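Local atomic coordinates of ferritin like protein (Caulobacter vibrioides, PDB entry 3HL1), a protein that is of unknown function but belongs to the ferritin-like family, whose helical bundles often hold metal, and is probably a metal-binding protein. Residues Tyr34-Pro43 with Phe239-Tyr250. Sequence-based numbering, arbitrary orientation.
Sequences YSIKDPTTVP and FIRRMPNWPGVY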
loop_
_atom_site.group_PDB
_atom_site.type_symbol
_atom_site.label_atom_id
_atom_site.label_comp_id
_atom_site.label_asym_id
_atom_site.label_seq_id
_atom_site.Cartn_x
_atom_site.Cartn_y
_atom_site.Cartn_z
ATOM N N TYR A 34 -4.726 14.222 4.148
ATOM C CA TYR A 34 -4.397 15.464 4.852
ATOM C C TYR A 34 -4.725 16.713 4.061
ATOM O O TYR A 34 -4.810 17.796 4.652
ATOM C CB TYR A 34 -2.934 15.454 5.322
ATOM C CG TYR A 34 -2.740 14.591 6.537
ATOM C CD1 TYR A 34 -3.277 14.958 7.760
ATOM C CD2 TYR A 34 -2.108 13.346 6.446
ATOM C CE1 TYR A 34 -3.143 14.155 8.878
ATOM C CE2 TYR A 34 -1.984 12.531 7.562
ATOM C CZ TYR A 34 -2.485 12.952 8.774
ATOM O OH TYR A 34 -2.352 12.170 9.880
ATOM N N SER A 35 -5.015 16.552 2.766
ATOM C CA SER A 35 -5.550 17.667 1.960
ATOM C C SER A 35 -6.938 18.120 2.380
ATOM O O SER A 35 -7.288 19.260 2.119
ATOM C CB SER A 35 -5.593 17.388 0.459
ATOM O OG SER A 35 -6.726 16.585 0.125
ATOM N N ILE A 36 -7.701 17.246 3.031
ATOM C CA ILE A 36 -9.047 17.513 3.405
ATOM C C ILE A 36 -9.012 18.369 4.653
ATOM O O ILE A 36 -8.523 17.946 5.682
ATOM C CB ILE A 36 -9.859 16.250 3.679
ATOM C CG1 ILE A 36 -9.805 15.356 2.424
ATOM C CG2 ILE A 36 -11.310 16.630 4.011
ATOM C CD1 ILE A 36 -10.313 13.883 2.629
ATOM N N LYS A 37 -9.549 19.576 4.548
ATOM C CA LYS A 37 -9.428 20.541 5.636
ATOM C C LYS A 37 -10.135 20.089 6.909
ATOM O O LYS A 37 -9.606 20.245 8.021
ATOM C CB LYS A 37 -9.955 21.915 5.192
ATOM C CG LYS A 37 -9.158 22.602 4.132
ATOM C CD LYS A 37 -9.711 24.029 3.857
ATOM C CE LYS A 37 -8.955 24.748 2.751
ATOM N NZ LYS A 37 -9.435 26.177 2.588
ATOM N N ASP A 38 -11.337 19.552 6.741
ATOM C CA ASP A 38 -12.165 19.125 7.859
ATOM C C ASP A 38 -12.076 17.608 8.144
ATOM O O ASP A 38 -12.641 16.783 7.427
ATOM C CB ASP A 38 -13.603 19.604 7.644
ATOM C CG ASP A 38 -14.531 19.262 8.797
ATOM O OD1 ASP A 38 -14.086 18.709 9.820
ATOM O OD2 ASP A 38 -15.734 19.571 8.655
ATOM N N PRO A 39 -11.376 17.243 9.231
ATOM C CA PRO A 39 -11.186 15.830 9.543
ATOM C C PRO A 39 -12.423 15.069 9.964
ATOM O O PRO A 39 -12.402 13.839 10.008
ATOM C CB PRO A 39 -10.165 15.846 10.694
ATOM C CG PRO A 39 -9.597 17.204 10.725
ATOM C CD PRO A 39 -10.695 18.101 10.219
ATOM N N THR A 40 -13.514 15.766 10.268
ATOM C CA THR A 40 -14.734 15.080 10.658
ATOM C C THR A 40 -15.541 14.602 9.449
ATOM O O THR A 40 -16.584 13.919 9.621
ATOM C CB THR A 40 -15.649 15.999 11.538
ATOM O OG1 THR A 40 -16.121 17.072 10.735
ATOM C CG2 THR A 40 -14.892 16.594 12.753
ATOM N N THR A 41 -15.124 14.966 8.232
ATOM C CA THR A 41 -15.944 14.648 7.070
ATOM C C THR A 41 -15.866 13.151 6.734
ATOM O O THR A 41 -14.912 12.448 7.097
ATOM C CB THR A 41 -15.563 15.491 5.838
ATOM O OG1 THR A 41 -14.169 15.319 5.548
ATOM C CG2 THR A 41 -15.836 16.974 6.072
ATOM N N VAL A 42 -16.878 12.660 6.023
ATOM C CA VAL A 42 -16.938 11.231 5.724
ATOM C C VAL A 42 -15.702 10.778 4.912
ATOM O O VAL A 42 -15.155 9.729 5.211
ATOM C CB VAL A 42 -18.284 10.793 5.047
ATOM C CG1 VAL A 42 -18.165 9.391 4.454
ATOM C CG2 VAL A 42 -19.463 10.873 6.060
ATOM N N PRO A 43 -15.274 11.545 3.885
ATOM C CA PRO A 43 -14.177 11.024 3.062
ATOM C C PRO A 43 -12.884 10.972 3.841
ATOM O O PRO A 43 -12.066 10.069 3.661
ATOM C CB PRO A 43 -14.079 12.038 1.913
ATOM C CG PRO A 43 -15.394 12.773 1.940
ATOM C CD PRO A 43 -15.723 12.848 3.374
ATOM N N PHE A 239 -17.628 5.065 -3.383
ATOM C CA PHE A 239 -18.588 5.890 -2.661
ATOM C C PHE A 239 -18.199 7.365 -2.699
ATOM O O PHE A 239 -19.011 8.221 -3.039
ATOM C CB PHE A 239 -18.708 5.409 -1.221
ATOM C CG PHE A 239 -19.590 6.270 -0.371
ATOM C CD1 PHE A 239 -20.978 6.051 -0.336
ATOM C CD2 PHE A 239 -19.048 7.273 0.420
ATOM C CE1 PHE A 239 -21.820 6.851 0.465
ATOM C CE2 PHE A 239 -19.878 8.078 1.215
ATOM C CZ PHE A 239 -21.272 7.849 1.242
ATOM N N ILE A 240 -16.936 7.650 -2.388
ATOM C CA ILE A 240 -16.441 9.019 -2.382
ATOM C C ILE A 240 -16.527 9.584 -3.786
ATOM O O ILE A 240 -16.954 10.722 -3.965
ATOM C CB ILE A 240 -14.978 9.123 -1.840
ATOM C CG1 ILE A 240 -14.927 8.745 -0.352
ATOM C CG2 ILE A 240 -14.414 10.524 -2.044
ATOM C CD1 ILE A 240 -13.515 8.416 0.180
ATOM N N ARG A 241 -16.139 8.781 -4.779
ATOM C CA ARG A 241 -16.155 9.223 -6.182
ATOM C C ARG A 241 -17.535 9.718 -6.622
ATOM O O ARG A 241 -17.633 10.656 -7.422
ATOM C CB ARG A 241 -15.707 8.093 -7.110
ATOM C CG ARG A 241 -15.460 8.501 -8.560
ATOM C CD ARG A 241 -15.067 7.250 -9.358
ATOM N NE ARG A 241 -16.158 6.252 -9.386
ATOM C CZ ARG A 241 -17.086 6.122 -10.355
ATOM N NH1 ARG A 241 -17.082 6.905 -11.435
ATOM N NH2 ARG A 241 -18.029 5.181 -10.268
ATOM N N ARG A 242 -18.572 9.081 -6.074
ATOM C CA ARG A 242 -19.980 9.355 -6.395
ATOM C C ARG A 242 -20.664 10.446 -5.582
ATOM O O ARG A 242 -21.761 10.829 -5.933
ATOM C CB ARG A 242 -20.804 8.080 -6.243
ATOM C CG ARG A 242 -20.415 6.972 -7.193
ATOM C CD ARG A 242 -21.107 5.669 -6.788
ATOM N NE ARG A 242 -20.722 4.548 -7.640
ATOM C CZ ARG A 242 -21.174 4.339 -8.879
ATOM N NH1 ARG A 242 -22.066 5.155 -9.439
ATOM N NH2 ARG A 242 -20.741 3.282 -9.563
HETATM N N MSE A 243 -20.037 10.965 -4.533
HETATM C CA MSE A 243 -20.676 11.984 -3.699
HETATM C C MSE A 243 -20.969 13.282 -4.429
HETATM O O MSE A 243 -20.162 13.721 -5.249
HETATM C CB MSE A 243 -19.795 12.357 -2.527
HETATM C CG MSE A 243 -19.603 11.256 -1.541
HETATM SE SE MSE A 243 -18.328 11.821 -0.143
HETATM C CE MSE A 243 -17.306 13.133 -1.080
ATOM N N PRO A 244 -22.119 13.918 -4.105
ATOM C CA PRO A 244 -22.405 15.249 -4.665
ATOM C C PRO A 244 -21.527 16.383 -4.100
ATOM O O PRO A 244 -21.163 17.306 -4.837
ATOM C CB PRO A 244 -23.886 15.487 -4.314
ATOM C CG PRO A 244 -24.306 14.374 -3.429
ATOM C CD PRO A 244 -23.213 13.408 -3.247
ATOM N N ASN A 245 -21.192 16.326 -2.817
ATOM C CA ASN A 245 -20.522 17.475 -2.182
ATOM C C ASN A 245 -19.207 17.125 -1.495
ATOM O O ASN A 245 -19.191 16.635 -0.356
ATOM C CB ASN A 245 -21.462 18.138 -1.177
ATOM C CG ASN A 245 -22.755 18.595 -1.820
ATOM O OD1 ASN A 245 -22.778 19.573 -2.583
ATOM N ND2 ASN A 245 -23.840 17.860 -1.543
ATOM N N TRP A 246 -18.106 17.398 -2.178
ATOM C CA TRP A 246 -16.782 17.040 -1.635
ATOM C C TRP A 246 -16.337 18.104 -0.675
ATOM O O TRP A 246 -16.642 19.266 -0.887
ATOM C CB TRP A 246 -15.769 16.870 -2.740
ATOM C CG TRP A 246 -16.042 15.659 -3.564
ATOM C CD1 TRP A 246 -17.254 15.005 -3.733
ATOM C CD2 TRP A 246 -15.114 14.987 -4.400
ATOM N NE1 TRP A 246 -17.105 13.953 -4.603
ATOM C CE2 TRP A 246 -15.800 13.921 -5.025
ATOM C CE3 TRP A 246 -13.769 15.186 -4.697
ATOM C CZ2 TRP A 246 -15.176 13.059 -5.917
ATOM C CZ3 TRP A 246 -13.156 14.323 -5.561
ATOM C CH2 TRP A 246 -13.862 13.279 -6.176
ATOM N N PRO A 247 -15.627 17.710 0.395
ATOM C CA PRO A 247 -15.203 18.700 1.376
ATOM C C PRO A 247 -14.118 19.612 0.801
ATOM O O PRO A 247 -13.429 19.241 -0.166
ATOM C CB PRO A 247 -14.640 17.840 2.522
ATOM C CG PRO A 247 -14.181 16.573 1.861
ATOM C CD PRO A 247 -15.187 16.347 0.753
ATOM N N GLY A 248 -13.931 20.767 1.434
ATOM C CA GLY A 248 -12.875 21.705 1.037
ATOM C C GLY A 248 -11.496 21.089 1.253
ATOM O O GLY A 248 -11.307 20.325 2.208
ATOM N N VAL A 249 -10.586 21.380 0.336
ATOM C CA VAL A 249 -9.226 20.879 0.401
ATOM C C VAL A 249 -8.220 22.032 0.377
ATOM O O VAL A 249 -8.490 23.125 -0.163
ATOM C CB VAL A 249 -8.910 19.901 -0.744
ATOM C CG1 VAL A 249 -9.946 18.730 -0.731
ATOM C CG2 VAL A 249 -8.886 20.625 -2.079
ATOM N N TYR A 250 -7.060 21.794 0.979
ATOM C CA TYR A 250 -5.982 22.710 0.878
ATOM C C TYR A 250 -5.516 22.756 -0.557
ATOM O O TYR A 250 -5.648 21.817 -1.331
ATOM C CB TYR A 250 -4.797 22.324 1.756
ATOM C CG TYR A 250 -5.097 22.350 3.191
ATOM C CD1 TYR A 250 -5.201 23.570 3.874
ATOM C CD2 TYR A 250 -5.306 21.166 3.896
ATOM C CE1 TYR A 250 -5.505 23.608 5.253
ATOM C CE2 TYR A 250 -5.629 21.198 5.247
ATOM C CZ TYR A 250 -5.733 22.428 5.911
ATOM O OH TYR A 250 -6.028 22.404 7.262
HETATM O O HOH W 1 -6.966 20.191 8.347
HETATM O O HOH W 2 -12.739 19.978 4.386
#
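Lys-37 lies across the ring of Tyr-250, and this pair, together with Pro-43, buries the most surface where 34-43 meets 239-250. The CG of Lys-37 stands 3.8 Å from the centroid of the Tyr-250 ring and only 7° off the ring normal, a CH-pi contact over the middle of one face. With CG beside the backbone N (chi1 -67°) and the chain extended beyond it, the lysine runs on past the ring until CE rests 3.4 Å from Val-249 O. The ring is also approached at its edge, where CD2 of Tyr-250 comes within 3.5 Å of Tyr-34 O, and a water links Tyr-250 OH to Lys-37 O. Two backbone bonds set the register: Tyr-250 N to Ser-35 O (2.8 Å) and Lys-37 N to Gly-248 O (3.0 Å). They enclose a single beta bridge between Ile-36 and Val-249, an isolated piece of extended pairing in a chain without regular strands. In this ferritin-like fold the bridge ties the connection between helices 8-35 and 42-67 to the chain leaving helix 233-242, while helix 292-309 packs against Tyr-250 through Leu-305 and Trp-308. Farther along, the contact becomes largely apolar. Pro-247 receives CG2 of Ile-36 at its CG (3.6 Å) and CG2 of Thr-41 at its CB, and its CD reaches Pro-43 CG. The same Pro-43 CG meets CE of the selenomethionine Met-243 at 3.6 Å, the bend at chi3 (-26°) keeping both SE and CE against that one atom, whereas Pro-43 CB faces Ile-240 CD1. At Thr-41, the N-cap residue of helix 42-67, the backbone N closes a type I turn on Asp-38 O, and OG1 adds a second bond to the same oxygen.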